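Local atomic coordinates of ADP-ribosylating toxin CARDS (Mycoplasma pneumoniae, PDB entry 4TLV), a protein that transfers ADP-ribose from NAD(+) to multiple target proteins, disrupts respiratory epithelium and causes cytoplasmic vacuolization in mammalian cells as the main virulence factor of its bacterium. Residues L383-K395 / Y404-L418. Residues are numbered along the deposited sequence; the frame is centred on the assembly and turned at random.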
loop_
_atom_site.group_PDB
_atom_site.type_symbol
_atom_site.label_atom_id
_atom_site.label_comp_id
_atom_site.label_asym_id
_atom_site.label_seq_id
_atom_site.Cartn_x
_atom_site.Cartn_y
_atom_site.Cartn_z
ATOM N N LEU A 383 -0.643 -13.135 -9.993
ATOM C CA LEU A 383 -0.029 -14.175 -10.816
ATOM C C LEU A 383 1.485 -14.047 -10.867
ATOM O O LEU A 383 2.149 -14.778 -11.598
ATOM C CB LEU A 383 -0.622 -14.182 -12.229
ATOM C CG LEU A 383 -2.075 -14.669 -12.306
ATOM C CD1 LEU A 383 -2.655 -14.494 -13.695
ATOM C CD2 LEU A 383 -2.171 -16.126 -11.864
ATOM N N GLY A 384 2.032 -13.122 -10.082
ATOM C CA GLY A 384 3.473 -13.038 -9.905
ATOM C C GLY A 384 4.244 -12.823 -11.195
ATOM O O GLY A 384 3.854 -12.014 -12.040
ATOM N N GLN A 385 5.339 -13.563 -11.356
ATOM C CA GLN A 385 6.206 -13.393 -12.520
ATOM C C GLN A 385 5.594 -13.971 -13.788
ATOM O O GLN A 385 6.153 -13.811 -14.874
ATOM C CB GLN A 385 7.587 -14.023 -12.279
ATOM C CG GLN A 385 8.329 -13.487 -11.057
ATOM C CD GLN A 385 8.580 -11.989 -11.122
ATOM O OE1 GLN A 385 8.420 -11.362 -12.173
ATOM N NE2 GLN A 385 8.979 -11.406 -9.993
ATOM N N THR A 386 4.461 -14.656 -13.655
ATOM C CA THR A 386 3.791 -15.224 -14.826
ATOM C C THR A 386 3.150 -14.133 -15.674
ATOM O O THR A 386 2.236 -13.437 -15.217
ATOM C CB THR A 386 2.699 -16.234 -14.439
ATOM O OG1 THR A 386 3.275 -17.333 -13.723
ATOM C CG2 THR A 386 2.014 -16.754 -15.677
ATOM N N GLU A 387 3.616 -13.987 -16.909
ATOM C CA GLU A 387 3.054 -12.986 -17.796
ATOM C C GLU A 387 1.574 -13.277 -17.943
ATOM O O GLU A 387 1.178 -14.426 -18.157
ATOM C CB GLU A 387 3.748 -13.013 -19.154
ATOM C CG GLU A 387 5.216 -12.639 -19.094
ATOM C CD GLU A 387 5.862 -12.610 -20.467
ATOM O OE1 GLU A 387 5.336 -13.272 -21.391
ATOM O OE2 GLU A 387 6.901 -11.928 -20.624
ATOM N N ASN A 388 0.756 -12.239 -17.810
ATOM C CA ASN A 388 -0.685 -12.413 -17.795
ATOM C C ASN A 388 -1.398 -11.125 -18.206
ATOM O O ASN A 388 -0.778 -10.051 -18.297
ATOM C CB ASN A 388 -1.141 -12.870 -16.408
ATOM C CG ASN A 388 -1.022 -11.767 -15.353
ATOM O OD1 ASN A 388 -1.974 -11.038 -15.115
ATOM N ND2 ASN A 388 0.139 -11.662 -14.713
ATOM N N GLY A 389 -2.689 -11.237 -18.486
ATOM C CA GLY A 389 -3.468 -10.098 -18.947
ATOM C C GLY A 389 -4.960 -10.285 -18.751
ATOM O O GLY A 389 -5.424 -11.336 -18.285
ATOM N N LEU A 390 -5.724 -9.267 -19.120
ATOM C CA LEU A 390 -7.175 -9.337 -19.040
ATOM C C LEU A 390 -7.723 -10.037 -20.281
ATOM O O LEU A 390 -7.182 -9.874 -21.377
ATOM C CB LEU A 390 -7.776 -7.933 -18.944
ATOM C CG LEU A 390 -7.504 -7.114 -17.678
ATOM C CD1 LEU A 390 -8.118 -5.706 -17.847
ATOM C CD2 LEU A 390 -8.081 -7.819 -16.445
ATOM N N PHE A 391 -8.801 -10.795 -20.105
ATOM C CA PHE A 391 -9.408 -11.559 -21.201
ATOM C C PHE A 391 -10.937 -11.502 -21.141
ATOM O O PHE A 391 -11.520 -11.310 -20.074
ATOM C CB PHE A 391 -8.968 -13.031 -21.135
ATOM C CG PHE A 391 -7.564 -13.277 -21.592
ATOM C CD1 PHE A 391 -6.485 -13.032 -20.744
ATOM C CD2 PHE A 391 -7.313 -13.777 -22.867
ATOM C CE1 PHE A 391 -5.183 -13.259 -21.168
ATOM C CE2 PHE A 391 -6.006 -14.009 -23.303
ATOM C CZ PHE A 391 -4.939 -13.756 -22.455
ATOM N N TRP A 392 -11.586 -11.665 -22.292
ATOM C CA TRP A 392 -13.021 -11.945 -22.317
ATOM C C TRP A 392 -13.267 -13.170 -23.193
ATOM O O TRP A 392 -12.410 -13.557 -23.985
ATOM C CB TRP A 392 -13.838 -10.755 -22.823
ATOM C CG TRP A 392 -13.779 -10.543 -24.316
ATOM C CD1 TRP A 392 -12.675 -10.267 -25.061
ATOM C CD2 TRP A 392 -14.883 -10.586 -25.236
ATOM N NE1 TRP A 392 -13.017 -10.129 -26.386
ATOM C CE2 TRP A 392 -14.366 -10.329 -26.520
ATOM C CE3 TRP A 392 -16.253 -10.826 -25.095
ATOM C CZ2 TRP A 392 -15.171 -10.294 -27.662
ATOM C CZ3 TRP A 392 -17.056 -10.785 -26.231
ATOM C CH2 TRP A 392 -16.508 -10.524 -27.496
ATOM N N ASN A 393 -14.434 -13.776 -23.023
ATOM C CA ASN A 393 -14.833 -14.916 -23.833
ATOM C C ASN A 393 -15.544 -14.436 -25.088
ATOM O O ASN A 393 -16.680 -13.962 -25.025
ATOM C CB ASN A 393 -15.744 -15.836 -23.023
ATOM C CG ASN A 393 -16.087 -17.108 -23.768
ATOM O OD1 ASN A 393 -16.300 -17.092 -24.984
ATOM N ND2 ASN A 393 -16.141 -18.220 -23.044
ATOM N N THR A 394 -14.858 -14.546 -26.224
ATOM C CA THR A 394 -15.353 -14.023 -27.498
ATOM C C THR A 394 -16.681 -14.641 -27.919
ATOM O O THR A 394 -17.422 -14.061 -28.714
ATOM C CB THR A 394 -14.339 -14.247 -28.629
ATOM O OG1 THR A 394 -14.030 -15.646 -28.715
ATOM C CG2 THR A 394 -13.058 -13.457 -28.366
ATOM N N LYS A 395 -16.989 -15.815 -27.374
ATOM C CA LYS A 395 -18.235 -16.488 -27.710
ATOM C C LYS A 395 -19.391 -16.139 -26.769
ATOM O O LYS A 395 -20.546 -16.426 -27.078
ATOM C CB LYS A 395 -18.027 -18.000 -27.777
ATOM C CG LYS A 395 -17.280 -18.463 -29.023
ATOM C CD LYS A 395 -17.102 -19.974 -29.032
ATOM C CE LYS A 395 -16.718 -20.486 -30.416
ATOM N NZ LYS A 395 -15.527 -19.772 -30.958
ATOM N N TYR A 404 -11.974 -11.645 -17.180
ATOM C CA TYR A 404 -11.088 -12.646 -16.580
ATOM C C TYR A 404 -9.630 -12.212 -16.604
ATOM O O TYR A 404 -9.261 -11.282 -17.311
ATOM C CB TYR A 404 -11.204 -13.985 -17.314
ATOM C CG TYR A 404 -12.628 -14.466 -17.501
ATOM C CD1 TYR A 404 -13.339 -15.034 -16.446
ATOM C CD2 TYR A 404 -13.263 -14.350 -18.731
ATOM C CE1 TYR A 404 -14.646 -15.472 -16.617
ATOM C CE2 TYR A 404 -14.569 -14.785 -18.915
ATOM C CZ TYR A 404 -15.251 -15.349 -17.857
ATOM O OH TYR A 404 -16.545 -15.773 -18.042
ATOM N N VAL A 405 -8.805 -12.901 -15.822
ATOM C CA VAL A 405 -7.366 -12.758 -15.901
ATOM C C VAL A 405 -6.803 -14.140 -16.215
ATOM O O VAL A 405 -7.144 -15.112 -15.534
ATOM C CB VAL A 405 -6.768 -12.301 -14.568
ATOM C CG1 VAL A 405 -5.256 -12.144 -14.698
ATOM C CG2 VAL A 405 -7.436 -11.013 -14.093
ATOM N N CYS A 406 -5.945 -14.217 -17.230
ATOM C CA CYS A 406 -5.309 -15.471 -17.636
ATOM C C CYS A 406 -3.834 -15.269 -17.911
ATOM O O CYS A 406 -3.430 -14.210 -18.383
ATOM C CB CYS A 406 -5.922 -16.003 -18.938
ATOM S SG CYS A 406 -7.699 -16.175 -18.958
ATOM N N PRO A 407 -3.027 -16.308 -17.654
ATOM C CA PRO A 407 -1.661 -16.335 -18.193
ATOM C C PRO A 407 -1.718 -16.117 -19.706
ATOM O O PRO A 407 -2.685 -16.535 -20.350
ATOM C CB PRO A 407 -1.186 -17.757 -17.880
ATOM C CG PRO A 407 -2.040 -18.211 -16.732
ATOM C CD PRO A 407 -3.376 -17.539 -16.922
ATOM N N LEU A 408 -0.713 -15.460 -20.268
ATOM C CA LEU A 408 -0.692 -15.224 -21.708
ATOM C C LEU A 408 -0.485 -16.538 -22.455
ATOM O O LEU A 408 -0.951 -16.705 -23.574
ATOM C CB LEU A 408 0.417 -14.243 -22.079
ATOM C CG LEU A 408 0.286 -12.861 -21.443
ATOM C CD1 LEU A 408 1.456 -11.971 -21.841
ATOM C CD2 LEU A 408 -1.040 -12.232 -21.806
ATOM N N LYS A 409 0.205 -17.472 -21.816
ATOM C CA LYS A 409 0.517 -18.747 -22.454
ATOM C C LYS A 409 -0.670 -19.711 -22.427
ATOM O O LYS A 409 -1.267 -19.953 -21.376
ATOM C CB LYS A 409 1.742 -19.386 -21.800
ATOM C CG LYS A 409 2.510 -20.323 -22.730
ATOM C CD LYS A 409 3.803 -20.813 -22.098
ATOM C CE LYS A 409 3.524 -21.617 -20.838
ATOM N NZ LYS A 409 4.757 -22.233 -20.276
ATOM N N ASN A 410 -1.016 -20.248 -23.591
ATOM C CA ASN A 410 -2.060 -21.263 -23.677
ATOM C C ASN A 410 -3.334 -20.859 -22.950
ATOM O O ASN A 410 -3.767 -21.562 -22.040
ATOM C CB ASN A 410 -1.565 -22.583 -23.078
ATOM C CG ASN A 410 -0.292 -23.086 -23.731
ATOM O OD1 ASN A 410 -0.029 -22.811 -24.902
ATOM N ND2 ASN A 410 0.502 -23.838 -22.975
ATOM N N PRO A 411 -3.932 -19.723 -23.341
ATOM C CA PRO A 411 -5.182 -19.271 -22.720
ATOM C C PRO A 411 -6.343 -20.175 -23.122
ATOM O O PRO A 411 -6.282 -20.802 -24.178
ATOM C CB PRO A 411 -5.388 -17.877 -23.326
ATOM C CG PRO A 411 -4.070 -17.512 -23.957
ATOM C CD PRO A 411 -3.475 -18.796 -24.388
ATOM N N PRO A 412 -7.394 -20.240 -22.293
ATOM C CA PRO A 412 -8.556 -21.066 -22.633
ATOM C C PRO A 412 -9.122 -20.747 -24.018
ATOM O O PRO A 412 -8.920 -19.654 -24.555
ATOM C CB PRO A 412 -9.554 -20.735 -21.520
ATOM C CG PRO A 412 -8.688 -20.371 -20.354
ATOM C CD PRO A 412 -7.496 -19.662 -20.940
ATOM N N SER A 413 -9.836 -21.715 -24.582
ATOM C CA SER A 413 -10.198 -21.724 -26.001
ATOM C C SER A 413 -10.736 -20.406 -26.564
ATOM O O SER A 413 -10.116 -19.777 -27.423
ATOM C CB SER A 413 -11.209 -22.849 -26.280
ATOM O OG SER A 413 -10.706 -24.116 -25.877
ATOM N N ASP A 414 -11.904 -20.004 -26.088
ATOM C CA ASP A 414 -12.629 -18.904 -26.703
ATOM C C ASP A 414 -12.219 -17.536 -26.155
ATOM O O ASP A 414 -12.863 -16.531 -26.455
ATOM C CB ASP A 414 -14.136 -19.105 -26.504
ATOM C CG ASP A 414 -14.617 -20.474 -26.972
ATOM O OD1 ASP A 414 -14.315 -20.854 -28.123
ATOM O OD2 ASP A 414 -15.308 -21.164 -26.189
ATOM N N LEU A 415 -11.162 -17.491 -25.353
ATOM C CA LEU A 415 -10.781 -16.239 -24.700
ATOM C C LEU A 415 -9.781 -15.447 -25.536
ATOM O O LEU A 415 -8.923 -16.021 -26.209
ATOM C CB LEU A 415 -10.192 -16.502 -23.310
ATOM C CG LEU A 415 -11.069 -17.179 -22.248
ATOM C CD1 LEU A 415 -10.390 -17.157 -20.883
ATOM C CD2 LEU A 415 -12.416 -16.523 -22.156
ATOM N N GLU A 416 -9.884 -14.124 -25.493
ATOM C CA GLU A 416 -8.880 -13.293 -26.137
ATOM C C GLU A 416 -8.520 -12.124 -25.237
ATOM O O GLU A 416 -9.359 -11.641 -24.477
ATOM C CB GLU A 416 -9.371 -12.773 -27.481
ATOM C CG GLU A 416 -10.243 -11.549 -27.371
ATOM C CD GLU A 416 -10.479 -10.891 -28.706
ATOM O OE1 GLU A 416 -9.733 -11.198 -29.662
ATOM O OE2 GLU A 416 -11.406 -10.064 -28.798
ATOM N N GLU A 417 -7.281 -11.665 -25.343
ATOM C CA GLU A 417 -6.802 -10.600 -24.478
ATOM C C GLU A 417 -7.409 -9.246 -24.829
ATOM O O GLU A 417 -7.652 -8.933 -25.991
ATOM C CB GLU A 417 -5.269 -10.522 -24.472
ATOM C CG GLU A 417 -4.735 -9.506 -23.438
ATOM C CD GLU A 417 -3.238 -9.230 -23.543
ATOM O OE1 GLU A 417 -2.543 -9.894 -24.352
ATOM O OE2 GLU A 417 -2.756 -8.342 -22.799
ATOM N N LEU A 418 -7.661 -8.461 -23.789
ATOM C CA LEU A 418 -8.151 -7.099 -23.899
ATOM C C LEU A 418 -7.056 -6.177 -23.407
ATOM O O LEU A 418 -6.437 -6.435 -22.375
ATOM C CB LEU A 418 -9.349 -6.909 -22.987
ATOM C CG LEU A 418 -10.589 -7.738 -23.282
ATOM C CD1 LEU A 418 -11.451 -7.792 -22.043
ATOM C CD2 LEU A 418 -11.326 -7.104 -24.443
HETATM O O HOH W 1 2.090 -16.741 -19.483
HETATM O O HOH W 2 -4.213 -7.168 -20.914
#
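F391 and C406 meet within a three-strand antiparallel arrangement: N388 to F391 pair with 404-407 and F391 to N393 with 415-418, the two pairings overlapping at F391. G389 and C406 bond in both directions through their backbones, as do F391 with Y404 and W392 with E416, while L418 N donates to L390 O.

Apolar packing gathers round the F391 ring, which touches both partner strands. E417 CB lies 4.0 Å from the centroid of the F391 ring, a CH-pi contact over one face, and C406 SG approaches obliquely at 4.3 Å from the same centroid. The loop between the partner strands reaches the ring too, obliquely, with P411 CB 3.9 Å from F391 CE2.

Polar contacts hold the C-terminal end of strand 388-393 and the residues after it. W392 NE1 donates to E416 OE2 at 2.9 Å, close to the indole plane and on the oxygen's anti lone pair; T284 bonds the same oxygen. With W392 CG between its backbone N and carbonyl carbon (chi1 76°), the indole lies alongside the E416 chain. D414 O is gripped by T394 N (2.8 Å) and T394 OG1 (2.7 Å) from opposite faces of its plane. N393 OD1 accepts from K395 N in an Asx turn, and K395 NZ makes a weak salt bridge to D414 OD1.

All this belongs to the D2 beta-trefoil: L390 packs on strand 375-380, V405 on 348-354, and W392 and L418 on 298-303.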